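Local coordinates for probable oxidoreductase protein (PDB 4FB5) that is probably an oxidoreductase of the GFO/IDH/MocA family, with a Rossmann-type domain likely to bind a nicotinamide nucleotide, at residues 157-160 and 161-165. Numbering follows the deposited sequence.
Sequences NPVM and RHIRK
Arg-161 runs its side chain back alongside the first turn of helix 158-168, CG lying 3.4 Å from Asn-157 O, which sits at the edge of the guanidinium, near its plane. The same carbonyl accepts from Arg-161 N at 3.0 Å, as the first i to i+4 bond of the helix. Bends at chi2 and chi3 carry the chain toward the helix start, where NE bonds to Gln-156 O. Replacing Arg-161 by alanine would probably leave Gln-156 O without this donor and uncover the Asn-157 carbonyl that CG and CD now shield. Asn-157 is the N-cap: its OD1 accepts from Val-159 N at 2.9 Å, the donor standing well above the amide carbonyl plane, while ND2 hydrogen-bonds to Met-300 O, and the two bonds together set which way round the amide sits. On another side of the helix, Val-159 turns CG1 anti to its N (chi1 159°), and this methyl meets Ile-163 CD1 at 3.9 Å, the two side chains crossing at a slant. Selenomethionine Met-160, bent at chi2 and chi3, brings SE to 4.2 Å from the same CD1. His-162 NE2 hydrogen-bonds to Glu-314 OE2 of the second subunit, and Arg-164, bent at chi3, reaches Tyr-220, NH1 bonding to its backbone O and the guanidinium making a cation-pi contact with its ring. The helix thus packs on the large mixed sheet: Val-159 and Ile-163 rest on Tyr-295 of strand 291-296 and Phe-303 of strand 302-307, while Met-160 and Ile-163 also meet Leu-217 and Leu-221, respectively, of helix 206-221.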
# COMPACT_ATOMS: atom_id res chain seq x y z
N ASN A 157 -14.11 -12.94 -11.41
CA ASN A 157 -14.03 -11.65 -10.70
C ASN A 157 -14.41 -10.56 -11.67
O ASN A 157 -13.91 -10.56 -12.78
CB ASN A 157 -12.61 -11.42 -10.20
CG ASN A 157 -12.45 -10.20 -9.28
OD1 ASN A 157 -13.27 -9.28 -9.25
ND2 ASN A 157 -11.35 -10.18 -8.55
N PRO A 158 -15.30 -9.66 -11.27
CA PRO A 158 -15.60 -8.48 -12.07
C PRO A 158 -14.39 -7.65 -12.45
O PRO A 158 -14.33 -7.12 -13.60
CB PRO A 158 -16.50 -7.65 -11.15
CG PRO A 158 -17.20 -8.65 -10.31
CD PRO A 158 -16.19 -9.74 -10.08
N VAL A 159 -13.43 -7.53 -11.54
CA VAL A 159 -12.21 -6.76 -11.82
C VAL A 159 -11.52 -7.40 -13.01
O VAL A 159 -11.00 -6.74 -13.89
CB VAL A 159 -11.28 -6.71 -10.57
CG1 VAL A 159 -9.83 -6.38 -10.94
CG2 VAL A 159 -11.89 -5.75 -9.50
N MSE A 160 -11.56 -8.72 -13.03
CA MSE A 160 -10.88 -9.46 -14.02
C MSE A 160 -11.60 -9.31 -15.37
O MSE A 160 -10.94 -9.13 -16.38
CB MSE A 160 -10.73 -10.90 -13.53
CG MSE A 160 -9.79 -11.75 -14.34
SE MSE A 160 -7.95 -11.02 -14.22
CE MSE A 160 -7.72 -11.48 -12.30
N ARG A 161 -12.95 -9.38 -15.40
CA ARG A 161 -13.65 -9.10 -16.67
C ARG A 161 -13.34 -7.68 -17.17
O ARG A 161 -13.18 -7.46 -18.37
CB ARG A 161 -15.18 -9.37 -16.70
CG ARG A 161 -15.85 -9.90 -15.44
CD ARG A 161 -15.98 -11.44 -15.45
NE ARG A 161 -17.30 -11.92 -15.02
CZ ARG A 161 -18.30 -12.26 -15.87
NH1 ARG A 161 -18.17 -12.15 -17.19
NH2 ARG A 161 -19.47 -12.69 -15.39
N HIS A 162 -13.21 -6.74 -16.25
CA HIS A 162 -12.81 -5.44 -16.66
C HIS A 162 -11.39 -5.38 -17.13
O HIS A 162 -11.08 -4.57 -17.97
CB HIS A 162 -13.03 -4.42 -15.59
CG HIS A 162 -13.10 -3.03 -16.12
ND1 HIS A 162 -14.08 -2.61 -17.00
CD2 HIS A 162 -12.32 -1.94 -15.88
CE1 HIS A 162 -13.90 -1.34 -17.29
NE2 HIS A 162 -12.85 -0.91 -16.62
N ILE A 163 -10.50 -6.21 -16.60
CA ILE A 163 -9.14 -6.24 -17.14
C ILE A 163 -9.13 -6.69 -18.60
O ILE A 163 -8.51 -6.05 -19.46
CB ILE A 163 -8.16 -7.04 -16.27
CG1 ILE A 163 -7.88 -6.20 -15.01
CG2 ILE A 163 -6.85 -7.25 -17.00
CD1 ILE A 163 -7.27 -6.90 -13.79
N ARG A 164 -9.85 -7.77 -18.87
CA ARG A 164 -9.97 -8.32 -20.22
C ARG A 164 -10.47 -7.28 -21.18
O ARG A 164 -9.88 -7.11 -22.24
CB ARG A 164 -10.95 -9.45 -20.25
CG ARG A 164 -10.67 -10.41 -21.32
CD ARG A 164 -11.65 -11.52 -21.20
NE ARG A 164 -12.69 -11.42 -22.20
CZ ARG A 164 -12.72 -12.16 -23.30
NH1 ARG A 164 -11.77 -13.05 -23.54
NH2 ARG A 164 -13.71 -12.01 -24.15
N LYS A 165 -11.54 -6.57 -20.80
CA LYS A 165 -12.08 -5.50 -21.59
C LYS A 165 -11.05 -4.38 -21.90
O LYS A 165 -10.82 -4.07 -23.08
CB LYS A 165 -13.35 -4.93 -20.96
CG LYS A 165 -14.11 -3.83 -21.78
CD LYS A 165 -15.45 -3.44 -21.09
CE LYS A 165 -15.92 -2.02 -21.43
NZ LYS A 165 -16.08 -1.78 -22.94